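Local coordinates for protein xylulose kinase (Bifidobacterium adolescentis ATCC 15703, PDB 3I8B) that probably phosphorylates D-xylulose to D-xylulose 5-phosphate with ATP, as a member of the FGGY family of carbohydrate kinases, at residues 173-178 against 251-256; 66-71 against 266-271; 17-22 against 50-55. One frame throughout, in Å; residues are numbered along the deposited sequence.

Contact 1 (173-178 against 251-256)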
loop_
_atom_site.group_PDB
_atom_site.type_symbol
_atom_site.label_atom_id
_atom_site.label_comp_id
_atom_site.label_asym_id
_atom_site.label_seq_id
_atom_site.Cartn_x
_atom_site.Cartn_y
_atom_site.Cartn_z
ATOM N N TRP A 173 -2.870 -13.568 -14.087
ATOM C CA TRP A 173 -2.472 -14.126 -15.385
ATOM C C TRP A 173 -2.283 -15.661 -15.322
ATOM O O TRP A 173 -2.738 -16.410 -16.205
ATOM C CB TRP A 173 -1.189 -13.402 -15.812
ATOM C CG TRP A 173 -0.660 -13.691 -17.164
ATOM C CD1 TRP A 173 -1.221 -13.351 -18.370
ATOM C CD2 TRP A 173 0.582 -14.335 -17.464
ATOM N NE1 TRP A 173 -0.402 -13.772 -19.401
ATOM C CE2 TRP A 173 0.703 -14.382 -18.869
ATOM C CE3 TRP A 173 1.593 -14.897 -16.679
ATOM C CZ2 TRP A 173 1.811 -14.954 -19.504
ATOM C CZ3 TRP A 173 2.688 -15.463 -17.306
ATOM C CH2 TRP A 173 2.790 -15.485 -18.710
ATOM N N ARG A 174 -1.636 -16.134 -14.265
ATOM C CA ARG A 174 -1.494 -17.577 -14.032
ATOM C C ARG A 174 -2.853 -18.259 -13.761
ATOM O O ARG A 174 -3.113 -19.382 -14.209
ATOM C CB ARG A 174 -0.558 -17.818 -12.846
ATOM C CG ARG A 174 0.879 -17.374 -13.074
ATOM C CD ARG A 174 1.514 -18.024 -14.313
ATOM N NE ARG A 174 1.279 -19.469 -14.376
ATOM C CZ ARG A 174 1.913 -20.374 -13.632
ATOM N NH1 ARG A 174 2.853 -20.007 -12.765
ATOM N NH2 ARG A 174 1.606 -21.655 -13.763
ATOM N N ILE A 175 -3.712 -17.577 -13.019
ATOM C CA ILE A 175 -5.053 -18.093 -12.749
ATOM C C ILE A 175 -5.862 -18.255 -14.056
ATOM O O ILE A 175 -6.603 -19.240 -14.223
ATOM C CB ILE A 175 -5.763 -17.229 -11.678
ATOM C CG1 ILE A 175 -5.187 -17.563 -10.284
ATOM C CG2 ILE A 175 -7.284 -17.412 -11.714
ATOM C CD1 ILE A 175 -5.629 -16.605 -9.199
ATOM N N ALA A 176 -5.687 -17.304 -14.978
ATOM C CA ALA A 176 -6.266 -17.368 -16.314
ATOM C C ALA A 176 -5.677 -18.507 -17.118
ATOM O O ALA A 176 -6.107 -18.762 -18.232
ATOM C CB ALA A 176 -6.069 -16.026 -17.076
ATOM N N GLY A 177 -4.663 -19.165 -16.576
ATOM C CA GLY A 177 -4.113 -20.347 -17.210
ATOM C C GLY A 177 -2.893 -20.104 -18.079
ATOM O O GLY A 177 -2.433 -21.020 -18.756
ATOM N N TYR A 178 -2.377 -18.879 -18.061
ATOM C CA TYR A 178 -1.190 -18.523 -18.838
ATOM C C TYR A 178 0.088 -18.837 -18.071
ATOM O O TYR A 178 0.035 -19.179 -16.890
ATOM C CB TYR A 178 -1.226 -17.043 -19.253
ATOM C CG TYR A 178 -2.390 -16.763 -20.169
ATOM C CD1 TYR A 178 -2.410 -17.285 -21.456
ATOM C CD2 TYR A 178 -3.481 -16.018 -19.741
ATOM C CE1 TYR A 178 -3.471 -17.064 -22.304
ATOM C CE2 TYR A 178 -4.561 -15.789 -20.590
ATOM C CZ TYR A 178 -4.541 -16.319 -21.866
ATOM O OH TYR A 178 -5.579 -16.112 -22.722
ATOM N N VAL A 251 -10.115 -11.920 -20.017
ATOM C CA VAL A 251 -9.966 -13.363 -19.886
ATOM C C VAL A 251 -10.571 -13.818 -18.555
ATOM O O VAL A 251 -10.551 -13.075 -17.577
ATOM C CB VAL A 251 -8.466 -13.799 -19.943
ATOM C CG1 VAL A 251 -7.876 -13.548 -21.330
ATOM C CG2 VAL A 251 -7.652 -13.075 -18.857
ATOM N N LYS A 252 -11.090 -15.044 -18.532
ATOM C CA LYS A 252 -11.661 -15.647 -17.325
ATOM C C LYS A 252 -10.626 -16.566 -16.702
ATOM O O LYS A 252 -9.600 -16.848 -17.316
ATOM C CB LYS A 252 -12.898 -16.485 -17.687
ATOM C CG LYS A 252 -14.031 -15.712 -18.352
ATOM C CD LYS A 252 -15.201 -16.642 -18.687
ATOM C CE LYS A 252 -16.371 -15.870 -19.294
ATOM N NZ LYS A 252 -17.512 -16.778 -19.690
ATOM N N ALA A 253 -10.897 -17.053 -15.498
ATOM C CA ALA A 253 -10.046 -18.076 -14.905
ATOM C C ALA A 253 -10.058 -19.289 -15.811
ATOM O O ALA A 253 -11.074 -19.594 -16.438
ATOM C CB ALA A 253 -10.543 -18.457 -13.531
ATOM N N ASP A 254 -8.919 -19.969 -15.892
ATOM C CA ASP A 254 -8.843 -21.283 -16.518
ATOM C C ASP A 254 -9.778 -22.227 -15.746
ATOM O O ASP A 254 -9.769 -22.229 -14.513
ATOM C CB ASP A 254 -7.398 -21.780 -16.439
ATOM C CG ASP A 254 -7.169 -23.079 -17.208
ATOM O OD1 ASP A 254 -6.619 -23.021 -18.332
ATOM O OD2 ASP A 254 -7.511 -24.158 -16.682
ATOM N N PRO A 255 -10.598 -23.025 -16.464
ATOM C CA PRO A 255 -11.613 -23.869 -15.803
ATOM C C PRO A 255 -11.020 -24.935 -14.869
ATOM O O PRO A 255 -11.711 -25.400 -13.954
ATOM C CB PRO A 255 -12.358 -24.537 -16.978
ATOM C CG PRO A 255 -12.095 -23.684 -18.152
ATOM C CD PRO A 255 -10.725 -23.050 -17.932
ATOM N N ALA A 256 -9.762 -25.314 -15.093
ATOM C CA ALA A 256 -9.086 -26.256 -14.203
ATOM C C ALA A 256 -8.814 -25.589 -12.867
ATOM O O ALA A 256 -8.657 -26.264 -11.853
ATOM C CB ALA A 256 -7.782 -26.773 -14.822
HETATM O O HOH W 1 -8.379 -17.774 -19.358
#

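Contact 2 (66-71 against 266-271)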
loop_
_atom_site.group_PDB
_atom_site.type_symbol
_atom_site.label_atom_id
_atom_site.label_comp_id
_atom_site.label_asym_id
_atom_site.label_seq_id
_atom_site.Cartn_x
_atom_site.Cartn_y
_atom_site.Cartn_z
ATOM N N SER A 66 -17.858 -17.920 -9.212
ATOM C CA SER A 66 -18.304 -17.151 -10.382
ATOM C C SER A 66 -17.451 -15.918 -10.741
ATOM O O SER A 66 -17.496 -15.425 -11.869
ATOM C CB SER A 66 -19.755 -16.713 -10.172
ATOM O OG SER A 66 -20.628 -17.826 -10.228
ATOM N N ALA A 67 -16.689 -15.409 -9.780
ATOM C CA ALA A 67 -15.746 -14.325 -10.061
ATOM C C ALA A 67 -14.665 -14.342 -8.998
ATOM O O ALA A 67 -14.912 -14.768 -7.875
ATOM C CB ALA A 67 -16.453 -12.979 -10.080
ATOM N N LEU A 68 -13.468 -13.875 -9.367
ATOM C CA LEU A 68 -12.324 -13.899 -8.471
ATOM C C LEU A 68 -11.480 -12.634 -8.682
ATOM O O LEU A 68 -11.356 -12.145 -9.813
ATOM C CB LEU A 68 -11.493 -15.156 -8.747
ATOM C CG LEU A 68 -10.179 -15.393 -8.002
ATOM C CD1 LEU A 68 -9.937 -16.898 -7.900
ATOM C CD2 LEU A 68 -8.970 -14.702 -8.656
ATOM N N ALA A 69 -10.928 -12.108 -7.589
ATOM C CA ALA A 69 -10.004 -10.970 -7.634
ATOM C C ALA A 69 -8.803 -11.220 -6.742
ATOM O O ALA A 69 -8.926 -11.816 -5.668
ATOM C CB ALA A 69 -10.691 -9.692 -7.194
ATOM N N VAL A 70 -7.642 -10.741 -7.178
ATOM C CA VAL A 70 -6.427 -10.880 -6.389
ATOM C C VAL A 70 -5.969 -9.526 -5.854
ATOM O O VAL A 70 -5.723 -8.594 -6.617
ATOM C CB VAL A 70 -5.299 -11.493 -7.216
ATOM C CG1 VAL A 70 -4.048 -11.646 -6.370
ATOM C CG2 VAL A 70 -5.737 -12.820 -7.782
ATOM N N GLY A 71 -5.884 -9.415 -4.534
ATOM C CA GLY A 71 -5.262 -8.266 -3.907
ATOM C C GLY A 71 -3.819 -8.662 -3.643
ATOM O O GLY A 71 -3.570 -9.772 -3.180
ATOM N N CYS A 266 -15.658 -18.609 -14.346
ATOM C CA CYS A 266 -15.245 -17.638 -13.344
ATOM C C CYS A 266 -14.572 -16.429 -13.996
ATOM O O CYS A 266 -13.463 -16.544 -14.555
ATOM C CB CYS A 266 -14.285 -18.296 -12.359
ATOM S SG CYS A 266 -13.715 -17.224 -11.046
ATOM N N LEU A 267 -15.244 -15.280 -13.953
ATOM C CA LEU A 267 -14.635 -14.072 -14.490
ATOM C C LEU A 267 -13.533 -13.574 -13.569
ATOM O O LEU A 267 -13.457 -13.958 -12.402
ATOM C CB LEU A 267 -15.673 -12.977 -14.756
ATOM C CG LEU A 267 -16.511 -12.386 -13.634
ATOM C CD1 LEU A 267 -15.734 -11.309 -12.880
ATOM C CD2 LEU A 267 -17.774 -11.788 -14.249
ATOM N N LEU A 268 -12.667 -12.731 -14.103
ATOM C CA LEU A 268 -11.598 -12.163 -13.299
ATOM C C LEU A 268 -11.859 -10.676 -13.159
ATOM O O LEU A 268 -12.062 -9.975 -14.156
ATOM C CB LEU A 268 -10.224 -12.432 -13.933
ATOM C CG LEU A 268 -9.802 -13.906 -14.039
ATOM C CD1 LEU A 268 -8.524 -14.106 -14.898
ATOM C CD2 LEU A 268 -9.621 -14.521 -12.637
ATOM N N ALA A 269 -11.896 -10.210 -11.917
ATOM C CA ALA A 269 -11.994 -8.785 -11.625
ATOM C C ALA A 269 -10.590 -8.175 -11.694
ATOM O O ALA A 269 -9.604 -8.907 -11.750
ATOM C CB ALA A 269 -12.634 -8.562 -10.243
ATOM N N PRO A 270 -10.495 -6.834 -11.723
ATOM C CA PRO A 270 -9.194 -6.223 -12.004
ATOM C C PRO A 270 -8.125 -6.515 -10.943
ATOM O O PRO A 270 -6.942 -6.465 -11.266
ATOM C CB PRO A 270 -9.515 -4.732 -12.034
ATOM C CG PRO A 270 -10.947 -4.678 -12.478
ATOM C CD PRO A 270 -11.589 -5.845 -11.775
ATOM N N GLY A 271 -8.531 -6.831 -9.716
ATOM C CA GLY A 271 -7.581 -7.015 -8.629
ATOM C C GLY A 271 -7.089 -5.660 -8.126
ATOM O O GLY A 271 -7.669 -4.615 -8.460
HETATM O O HOH W 2 -7.478 -10.077 -10.060
#

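Contact 3 (17-22 against 50-55)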
loop_
_atom_site.group_PDB
_atom_site.type_symbol
_atom_site.label_atom_id
_atom_site.label_comp_id
_atom_site.label_asym_id
_atom_site.label_seq_id
_atom_site.Cartn_x
_atom_site.Cartn_y
_atom_site.Cartn_z
ATOM N N CYS A 17 -0.393 -16.587 1.087
ATOM C CA CYS A 17 -1.546 -16.461 0.225
ATOM C C CYS A 17 -2.808 -16.872 0.995
ATOM O O CYS A 17 -2.835 -17.910 1.636
ATOM C CB CYS A 17 -1.385 -17.334 -1.012
ATOM S SG CYS A 17 -2.509 -16.867 -2.358
ATOM N N LYS A 18 -3.847 -16.055 0.926
ATOM C CA LYS A 18 -5.127 -16.410 1.540
ATOM C C LYS A 18 -6.187 -16.478 0.458
ATOM O O LYS A 18 -6.156 -15.685 -0.486
ATOM C CB LYS A 18 -5.520 -15.387 2.598
ATOM C CG LYS A 18 -4.617 -15.433 3.826
ATOM C CD LYS A 18 -4.739 -14.171 4.635
ATOM C CE LYS A 18 -3.897 -14.263 5.899
ATOM N NZ LYS A 18 -3.786 -12.902 6.485
ATOM N N VAL A 19 -7.109 -17.431 0.584
ATOM C CA VAL A 19 -8.225 -17.548 -0.358
ATOM C C VAL A 19 -9.547 -17.547 0.402
ATOM O O VAL A 19 -9.819 -18.445 1.200
ATOM C CB VAL A 19 -8.136 -18.824 -1.214
ATOM C CG1 VAL A 19 -9.377 -18.951 -2.089
ATOM C CG2 VAL A 19 -6.877 -18.814 -2.086
ATOM N N ARG A 20 -10.362 -16.527 0.176
ATOM C CA ARG A 20 -11.624 -16.417 0.881
ATOM C C ARG A 20 -12.827 -16.616 -0.050
ATOM O O ARG A 20 -13.287 -15.689 -0.727
ATOM C CB ARG A 20 -11.715 -15.076 1.588
ATOM C CG ARG A 20 -12.822 -14.990 2.636
ATOM C CD ARG A 20 -12.939 -13.544 3.052
ATOM N NE ARG A 20 -13.755 -13.280 4.230
ATOM C CZ ARG A 20 -15.061 -13.033 4.205
ATOM N NH1 ARG A 20 -15.729 -13.077 3.058
ATOM N NH2 ARG A 20 -15.703 -12.758 5.333
ATOM N N VAL A 21 -13.341 -17.835 -0.084
ATOM C CA VAL A 21 -14.554 -18.087 -0.849
ATOM C C VAL A 21 -15.711 -17.415 -0.114
ATOM O O VAL A 21 -15.939 -17.661 1.081
ATOM C CB VAL A 21 -14.795 -19.587 -1.034
ATOM C CG1 VAL A 21 -16.066 -19.824 -1.851
ATOM C CG2 VAL A 21 -13.580 -20.241 -1.697
ATOM N N THR A 22 -16.434 -16.538 -0.796
ATOM C CA THR A 22 -17.413 -15.746 -0.068
ATOM C C THR A 22 -18.737 -15.569 -0.797
ATOM O O THR A 22 -18.804 -15.627 -2.028
ATOM C CB THR A 22 -16.816 -14.373 0.440
ATOM O OG1 THR A 22 -17.499 -13.251 -0.122
ATOM C CG2 THR A 22 -15.361 -14.269 0.162
ATOM N N SER A 50 2.576 -21.685 -6.071
ATOM C CA SER A 50 2.410 -22.881 -5.241
ATOM C C SER A 50 1.575 -22.596 -3.993
ATOM O O SER A 50 0.718 -23.398 -3.616
ATOM C CB SER A 50 3.766 -23.469 -4.851
ATOM O OG SER A 50 4.421 -24.029 -5.976
ATOM N N ALA A 51 1.838 -21.461 -3.353
ATOM C CA ALA A 51 1.060 -21.046 -2.196
ATOM C C ALA A 51 -0.408 -20.824 -2.567
ATOM O O ALA A 51 -1.303 -21.239 -1.824
ATOM C CB ALA A 51 1.652 -19.799 -1.552
ATOM N N PHE A 52 -0.666 -20.171 -3.699
ATOM C CA PHE A 52 -2.050 -20.002 -4.137
ATOM C C PHE A 52 -2.771 -21.341 -4.303
ATOM O O PHE A 52 -3.904 -21.505 -3.865
ATOM C CB PHE A 52 -2.162 -19.222 -5.452
ATOM C CG PHE A 52 -3.522 -19.323 -6.076
ATOM C CD1 PHE A 52 -4.591 -18.595 -5.562
ATOM C CD2 PHE A 52 -3.741 -20.158 -7.165
ATOM C CE1 PHE A 52 -5.856 -18.699 -6.126
ATOM C CE2 PHE A 52 -4.994 -20.265 -7.725
ATOM C CZ PHE A 52 -6.056 -19.529 -7.208
ATOM N N GLN A 53 -2.107 -22.279 -4.959
ATOM C CA GLN A 53 -2.685 -23.576 -5.228
ATOM C C GLN A 53 -3.025 -24.306 -3.933
ATOM O O GLN A 53 -4.101 -24.865 -3.818
ATOM C CB GLN A 53 -1.715 -24.422 -6.039
ATOM C CG GLN A 53 -1.899 -24.318 -7.540
ATOM C CD GLN A 53 -1.885 -25.692 -8.196
ATOM O OE1 GLN A 53 -1.052 -26.558 -7.872
ATOM N NE2 GLN A 53 -2.815 -25.904 -9.112
ATOM N N GLU A 54 -2.100 -24.281 -2.972
ATOM C CA GLU A 54 -2.282 -24.974 -1.700
ATOM C C GLU A 54 -3.369 -24.287 -0.880
ATOM O O GLU A 54 -4.186 -24.942 -0.233
ATOM C CB GLU A 54 -0.956 -25.020 -0.921
ATOM C CG GLU A 54 -1.068 -25.584 0.501
ATOM C CD GLU A 54 0.144 -25.253 1.369
ATOM O OE1 GLU A 54 1.271 -25.143 0.813
ATOM O OE2 GLU A 54 -0.035 -25.109 2.607
ATOM N N ALA A 55 -3.387 -22.959 -0.935
ATOM C CA ALA A 55 -4.397 -22.157 -0.252
ATOM C C ALA A 55 -5.783 -22.428 -0.808
ATOM O O ALA A 55 -6.743 -22.593 -0.043
ATOM C CB ALA A 55 -4.071 -20.666 -0.374
#

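Contact 1 (173-178 against 251-256)
The carbonyl oxygen Lys252 O receives two groups at once: a bridging water whose oxygen is 2.6 Å from it and which also donates to Ala176 O, and the CA-H of Ala176, with Ala176 CA 3.5 Å from Lys252 O. Next to this, Asp254 N gives a hydrogen bond of 2.9 Å to Ile175 O, a carbonyl of the last helical turn; the N-H lies in the carbonyl plane on a lone pair. Small and branched side chains fill in around these polar links. Ala176 CB rests on Val251 CG2 at 3.8 Å, and the other branch, Val251 CG1, touches Tyr178 OH at 3.7 Å, at the edge of the phenol ring and near its plane. Asp254 carries CG anti to its backbone N (chi1 -173°), and its CB and carboxylate pass alongside Gly177, with CB 3.7 Å from Gly177 CA; a CB on Gly177 would collide with Asp254 OD1. Asp254 OD2 also accepts from Ala256 N, closing an Asx turn. Putting an alanine at Asp254 removes the carboxylate and would probably leave Ala256 N without this acceptor and open a gap beside Gly177. Gly177, the first residue to leave helical angles after helix 167-175, has positive phi (96°); Tyr178 N bonds to Trp173 O and Gly177 N to Arg174 O, the pattern of a Schellman motif, here docked against an extended loop.

Contact 2 (66-71 against 266-271)
Ala67 and Leu267 form the tightest fit where strand 65-72 pairs in parallel with strand 267-273, the outermost strand of the five-stranded mixed sheet of this ribonuclease H-like domain: Ala67 CB sits 3.3 Å from Leu267 CD1, closer than usual van der Waals contact. Leu267 CG lies between its own backbone N and carbonyl carbon (chi1 62°), a crowded position that bends the isobutyl group over Ala67, whose lone methyl leaves room for it. Further along the same face two methyls meet: Ala69 CB lies 3.8 Å from Ala269 CB. Helix 460-474 covers this face, with Val472 over Leu267, and the short methyls of Ala69 and Ala269 leave room for Gln468 to lie over them. On the other face Leu68 and Leu268 lie side by side and point the same way, their CD2 methyls 4.0 Å apart, and Ile175 of helix 167-175 packs on both. Cys266 SG tucks in beneath the Ala67-Leu68 peptide, 3.8 Å from Leu68 CB, a compact bump for a shallow hollow. At the far end Gly271 CA comes within 3.2 Å of Val70 O; a CB there would run into that oxygen, and the positive phi of Gly271 also suits a residue without one. The backbones pair by Leu267 N to Ser66 O (3.1 Å), Leu68 N to Leu267 O (3.0 Å) and Ala269 N to Leu68 O (2.9 Å). Direct pairing is interrupted at Ala269-Pro270, where a water joins Val70 N to Ala269 O, and resumes between Val70 and Gly272. Main-chain bonds and one bridging water thus supply the polar pairing across this buried contact, while the side chains meeting across it are apolar and contribute shape.

Contact 3 (17-22 against 50-55)
The ring of Phe52 meets Cys17 at its edge: Cys17 SG lies 5.5 Å from the ring centroid, 87° off the ring normal and so close to the ring plane, a sulfur-aromatic contact. Val19 CG2 approaches the same ring obliquely, 4.2 Å from Phe52 CD1, while the Trp49 ring, one turn back on the helix, also meets that of Phe52. With Phe52 CG anti to the backbone N (chi1 166°), the ring reaches out over the sheet, where it also touches Val10 of strand 6-12. Helix 46-58 here lies across a face of the central sheet, the axes of strand 17-22 and helix 50-55 coming within 7.5 Å and crossing at -35°. Three strands, 6-12, 16-23 and 29-36, then this helix, then strand 65-72 follow the topology of the ribonuclease H-like fold shared by actin-type ATPase domains and FGGY kinases. Small residues let the helix settle so near. Ala55 CB fits between Cys17 O, at 3.6 Å, and Val19 CG2, at 3.8 Å, and on the turn before it Ala51 CB sits 3.9 Å from Cys17 CB. Cys17 is slim enough to slip its sulfur against the helix backbone, SG being 3.6 Å from Phe52 CA, and the beta-branched Val19 suits an extended strand while offering a methyl to both Phe52 and Ala55.

All three contacts belong to the N-terminal FGGY domain. Contact 3 closes first along the chain; helix 46-58 then leads directly to strand 65-72, where contact 2 opens, and contact 1 is nested inside the long loop that contact 2 closes. The centres of contacts 1 and 2 lie about 10 Å apart, those of contacts 2 and 3 about 13 Å, and those of contacts 1 and 3 about 15 Å. Ile175 ties the group together, touching Phe52, Leu68 and Leu268, while Ala253 N probably bonds to Cys266 O. Helices 46-58 and 167-175 thus share a face of the five-stranded sheet, whose strands lead to Asp11, predicted to be important for activity, and Asp274, the predicted proton acceptor.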